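Long-range contacts in ferredoxin-thioredoxin reductase subunit A2, chloroplastic (Arabidopsis thaliana, PDB 7C2B), which probably serves as the variable subunit of ferredoxin-thioredoxin reductase, which reduces thioredoxins with two electrons supplied by reduced ferredoxin: residues E32-R37 with I64-V69; A78-K83 with H101-E106. All blocks are in the same frame, centred on the assembly; numbering follows the deposited sequence.

Contact 1 (E32-R37 with I64-V69); sequences EKIGAR and IKDYVV
G35 and A36 engage both backbone polar groups of I64, setting a type II beta turn, K33 to A36, against the middle of strand 61-67, at I64, in the SH3-like variable-chain domain. G35 N donates to I64 O over 2.8 Å. I64 N returns a bond of 2.9 Å to A36 O. G35 takes a positive phi of 93°, at which a CB would jam against I34 O, so the turn calls for glycine. The I64 CB is directed toward this turn and lies 3.5 Å from K33 O. With CG1 anti to the carbonyl carbon (chi1 -68°), CG2 is left anti to the backbone N and passes 3.8 Å from I34 CA. The CG1 branch carries CD1 to within 3.4 Å of K33 O, alongside K33 CB. With an alanine here, K33 CB and I34 CA would probably face a gap. I34 extends the packing along the strand: its CG2 rests 3.6 Å from K65 O, and its CD1 packs near Y67 CB. D66 runs beside I34, pointing the same way, and its OD1 weakly accepts the Y67 N-H while lying 3.7 Å from I34 CD1.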
# COMPACT_ATOMS: atom_id res chain seq x y z
N GLU B 32 3.38 4.46 25.98
CA GLU B 32 2.93 4.32 27.36
C GLU B 32 1.83 3.28 27.51
O GLU B 32 1.57 2.84 28.64
CB GLU B 32 2.45 5.67 27.89
CG GLU B 32 3.58 6.67 28.07
CD GLU B 32 3.10 8.03 28.55
OE1 GLU B 32 3.96 8.88 28.84
OE2 GLU B 32 1.87 8.24 28.64
N LYS B 33 1.18 2.87 26.42
CA LYS B 33 0.15 1.85 26.47
C LYS B 33 0.71 0.43 26.33
O LYS B 33 -0.07 -0.53 26.34
CB LYS B 33 -0.89 2.09 25.38
CG LYS B 33 -1.66 3.41 25.52
CD LYS B 33 -2.76 3.52 24.47
CE LYS B 33 -3.49 4.87 24.54
NZ LYS B 33 -2.97 5.84 23.52
N ILE B 34 2.02 0.27 26.20
CA ILE B 34 2.59 -1.07 26.14
C ILE B 34 2.33 -1.77 27.47
O ILE B 34 2.55 -1.21 28.55
CB ILE B 34 4.09 -1.00 25.81
CG1 ILE B 34 4.28 -0.33 24.45
CG2 ILE B 34 4.72 -2.38 25.82
CD1 ILE B 34 5.69 -0.43 23.93
N GLY B 35 1.82 -3.00 27.40
CA GLY B 35 1.37 -3.72 28.56
C GLY B 35 -0.10 -3.55 28.89
O GLY B 35 -0.63 -4.34 29.68
N ALA B 36 -0.79 -2.57 28.30
CA ALA B 36 -2.17 -2.32 28.67
C ALA B 36 -3.10 -3.36 28.07
O ALA B 36 -2.88 -3.84 26.95
CB ALA B 36 -2.60 -0.92 28.21
N ARG B 37 -4.15 -3.70 28.81
CA ARG B 37 -5.17 -4.61 28.30
C ARG B 37 -6.11 -3.86 27.37
O ARG B 37 -6.51 -2.73 27.65
CB ARG B 37 -5.94 -5.24 29.45
CG ARG B 37 -5.04 -5.92 30.48
CD ARG B 37 -5.85 -6.60 31.58
NE ARG B 37 -6.85 -7.50 31.01
CZ ARG B 37 -8.16 -7.38 31.22
NH1 ARG B 37 -8.63 -6.41 31.99
NH2 ARG B 37 -8.99 -8.25 30.65
N ILE B 64 -1.29 -5.08 24.86
CA ILE B 64 -0.36 -4.51 23.89
C ILE B 64 1.04 -5.04 24.20
O ILE B 64 1.61 -4.75 25.26
CB ILE B 64 -0.40 -2.99 23.89
CG1 ILE B 64 -1.75 -2.51 23.35
CG2 ILE B 64 0.76 -2.42 23.08
CD1 ILE B 64 -2.05 -1.05 23.64
N LYS B 65 1.58 -5.83 23.28
CA LYS B 65 2.91 -6.39 23.43
C LYS B 65 3.98 -5.38 23.04
O LYS B 65 5.03 -5.30 23.69
CB LYS B 65 3.03 -7.65 22.56
CG LYS B 65 4.31 -8.45 22.75
CD LYS B 65 4.21 -9.32 24.01
CE LYS B 65 5.46 -10.18 24.18
NZ LYS B 65 5.36 -11.05 25.39
N ASP B 66 3.74 -4.63 21.97
CA ASP B 66 4.72 -3.67 21.50
C ASP B 66 4.01 -2.59 20.72
O ASP B 66 2.89 -2.78 20.23
CB ASP B 66 5.80 -4.33 20.63
CG ASP B 66 7.16 -3.66 20.77
OD1 ASP B 66 7.22 -2.54 21.34
OD2 ASP B 66 8.17 -4.25 20.33
N TYR B 67 4.67 -1.45 20.63
CA TYR B 67 4.32 -0.39 19.70
C TYR B 67 5.59 -0.04 18.95
O TYR B 67 6.56 0.42 19.55
CB TYR B 67 3.79 0.84 20.44
CG TYR B 67 3.45 2.00 19.55
CD1 TYR B 67 2.24 2.04 18.87
CD2 TYR B 67 4.32 3.07 19.41
CE1 TYR B 67 1.90 3.12 18.06
CE2 TYR B 67 4.00 4.16 18.61
CZ TYR B 67 2.79 4.18 17.93
OH TYR B 67 2.47 5.26 17.14
N VAL B 68 5.62 -0.29 17.65
CA VAL B 68 6.85 -0.13 16.91
C VAL B 68 6.60 0.83 15.77
O VAL B 68 5.91 0.50 14.80
CB VAL B 68 7.41 -1.47 16.41
CG1 VAL B 68 8.71 -1.25 15.67
CG2 VAL B 68 7.64 -2.41 17.59
N VAL B 69 7.14 2.04 15.89
CA VAL B 69 7.22 2.98 14.79
C VAL B 69 8.64 3.45 14.54
O VAL B 69 8.86 4.27 13.66
CB VAL B 69 6.28 4.19 15.00
CG1 VAL B 69 4.84 3.73 15.11
CG2 VAL B 69 6.69 4.97 16.26

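Contact 2 (A78-K83 with H101-E106); sequences ANLPFK and HLKEDE. With NO3 (nitrate ion), chain J; NO3 (nitrate ion), chain E; NO3 (nitrate ion), chain K.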
# COMPACT_ATOMS: atom_id res chain seq x y z
N ALA B 78 5.04 1.43 9.23
CA ALA B 78 4.05 0.43 9.60
C ALA B 78 2.73 1.08 9.97
O ALA B 78 2.69 1.99 10.81
CB ALA B 78 4.57 -0.40 10.78
N ASN B 79 1.63 0.64 9.35
CA ASN B 79 0.34 1.27 9.58
C ASN B 79 -0.56 0.50 10.54
O ASN B 79 -1.69 0.94 10.80
CB ASN B 79 -0.39 1.54 8.25
CG ASN B 79 -0.79 0.28 7.51
OD1 ASN B 79 -0.54 -0.85 7.94
ND2 ASN B 79 -1.44 0.47 6.36
N LEU B 80 -0.10 -0.63 11.08
CA LEU B 80 -0.76 -1.32 12.18
C LEU B 80 0.26 -1.43 13.32
O LEU B 80 0.82 -2.50 13.57
CB LEU B 80 -1.27 -2.70 11.75
CG LEU B 80 -2.25 -2.72 10.56
CD1 LEU B 80 -2.48 -4.14 10.03
CD2 LEU B 80 -3.59 -2.04 10.91
N PRO B 81 0.54 -0.32 14.02
CA PRO B 81 1.74 -0.29 14.87
C PRO B 81 1.63 -1.00 16.21
O PRO B 81 2.67 -1.26 16.82
CB PRO B 81 1.98 1.21 15.09
CG PRO B 81 0.67 1.82 14.93
CD PRO B 81 -0.07 1.01 13.89
N PHE B 82 0.43 -1.32 16.69
CA PHE B 82 0.26 -2.00 17.98
C PHE B 82 0.29 -3.51 17.79
O PHE B 82 -0.61 -4.08 17.17
CB PHE B 82 -1.06 -1.60 18.63
CG PHE B 82 -1.12 -0.15 19.07
CD1 PHE B 82 -0.68 0.21 20.34
CD2 PHE B 82 -1.64 0.83 18.24
CE1 PHE B 82 -0.74 1.54 20.76
CE2 PHE B 82 -1.71 2.16 18.66
CZ PHE B 82 -1.26 2.52 19.92
N LYS B 83 1.31 -4.16 18.34
CA LYS B 83 1.36 -5.61 18.33
C LYS B 83 0.67 -6.09 19.60
O LYS B 83 1.11 -5.77 20.70
CB LYS B 83 2.81 -6.11 18.25
CG LYS B 83 2.95 -7.61 17.99
CD LYS B 83 4.42 -8.01 18.02
CE LYS B 83 4.60 -9.49 18.31
NZ LYS B 83 6.05 -9.86 18.15
N HIS B 101 -1.43 -7.42 14.64
CA HIS B 101 -1.12 -6.00 14.55
C HIS B 101 -2.41 -5.19 14.38
O HIS B 101 -3.24 -5.51 13.52
CB HIS B 101 -0.18 -5.75 13.37
CG HIS B 101 1.22 -6.22 13.61
ND1 HIS B 101 1.62 -7.53 13.43
CD2 HIS B 101 2.33 -5.54 14.00
CE1 HIS B 101 2.91 -7.64 13.70
NE2 HIS B 101 3.36 -6.45 14.06
N LEU B 102 -2.56 -4.15 15.20
CA LEU B 102 -3.75 -3.29 15.17
C LEU B 102 -3.34 -1.83 15.05
O LEU B 102 -2.22 -1.44 15.38
CB LEU B 102 -4.61 -3.45 16.44
CG LEU B 102 -5.07 -4.84 16.85
CD1 LEU B 102 -6.00 -4.72 18.07
CD2 LEU B 102 -5.80 -5.47 15.70
N LYS B 103 -4.28 -1.02 14.58
CA LYS B 103 -4.15 0.43 14.70
C LYS B 103 -5.16 0.94 15.72
O LYS B 103 -6.06 0.21 16.16
CB LYS B 103 -4.34 1.13 13.34
CG LYS B 103 -5.60 0.77 12.58
CD LYS B 103 -5.56 1.45 11.22
CE LYS B 103 -6.63 0.92 10.29
NZ LYS B 103 -7.98 1.23 10.83
N GLU B 104 -4.98 2.21 16.11
CA GLU B 104 -5.62 2.73 17.31
C GLU B 104 -7.14 2.69 17.22
O GLU B 104 -7.80 2.50 18.24
CB GLU B 104 -5.13 4.16 17.59
CG GLU B 104 -5.22 5.10 16.39
CD GLU B 104 -5.14 6.57 16.78
OE1 GLU B 104 -4.61 6.88 17.87
OE2 GLU B 104 -5.59 7.42 15.97
N ASP B 105 -7.71 2.86 16.03
CA ASP B 105 -9.16 2.89 15.94
C ASP B 105 -9.79 1.50 15.91
O ASP B 105 -10.99 1.39 15.69
CB ASP B 105 -9.62 3.75 14.74
CG ASP B 105 -9.25 3.17 13.37
OD1 ASP B 105 -8.73 2.03 13.28
OD2 ASP B 105 -9.49 3.87 12.37
N GLU B 106 -9.02 0.43 16.15
CA GLU B 106 -9.59 -0.91 16.15
C GLU B 106 -9.77 -1.48 17.55
O GLU B 106 -10.29 -2.59 17.69
CB GLU B 106 -8.70 -1.84 15.30
CG GLU B 106 -8.65 -1.38 13.85
CD GLU B 106 -7.69 -2.18 12.98
OE1 GLU B 106 -6.67 -2.68 13.50
OE2 GLU B 106 -7.97 -2.29 11.77
N NO3 J . 6.21 -6.15 12.28
O1 NO3 J . 6.75 -5.86 11.17
O2 NO3 J . 6.01 -7.36 12.59
O3 NO3 J . 5.88 -5.22 13.07
N NO3 E . -1.05 4.33 5.50
O1 NO3 E . -1.62 3.25 5.20
O2 NO3 E . -0.04 4.34 6.28
O3 NO3 E . -1.48 5.42 5.03
N NO3 K . -4.12 -1.92 6.83
O1 NO3 K . -4.78 -3.01 6.78
O2 NO3 K . -2.88 -1.97 6.55
O3 NO3 K . -4.71 -0.83 7.15
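F82 and L102 form an antiparallel hydrogen-bonded pair, followed by K83 and H101 as a non-hydrogen-bonded pair, at the open end of the hairpin of strands 82-90 and 94-102. F82 N donates to L102 O over 3.0 Å, and L102 N donates to F82 O over 2.8 Å. Before the ladder, L80 packs its CB 3.6 Å from H101 CB. With CG anti to its carbonyl carbon (chi1 -57°), L80 sends CD2 across K103, 3.8 Å from K103 CG. The H101 ring receives L80 O at its edge, in plane, 3.4 Å from H101 CD2, while K83 CG sits over one face, offset toward the rim. H101 NE2 bonds weakly to a nitrate, and N79 ND2 bonds to a second nitrate and, weakly, to a third, all probably from the crystallisation liquor. H101 ND1 bonds to an acidic side chain of another protein's chain. Beyond the strand, the 3-10 segment 104-106 folds back: K103 N donates to E106 OE1 (3.1 Å), met from above the carboxylate plane, and K103 NZ bridges to the syn lone pair of D105 OD1 (2.7 Å). E106 OE1 also forms a salt bridge to a basic side chain of another protein's chain. The F82 ring, with L102 O at its edge, continues inward to meet I64 and Y67 of strand 61-67, F107 of strand 107-109 edge-to-face, and A30 of helix 25-31.

From the N terminus, the chain leaves helix 25-31, makes the turn of contact 1 and runs through strands 37-40, 45-46 and 55-56 before strand 61-67 returns to that turn, closing a loop of 26 residues. Contact 2 opens afterwards, so the two are in series, neither nesting nor crossing: its 17-residue loop is the hairpin of strands 82-90 and 94-102. They meet in the sheet, where strand 61-67 neighbours 82-90. K65 and D66 both face K83 in a classic beta bulge, with probable hydrogen bonds K65 N to K83 O and K83 N to D66 O, and Y67 packs on P81 and F82. Strand 61-67 thus carries the helix-to-strand turn on one side and the hairpin on the other.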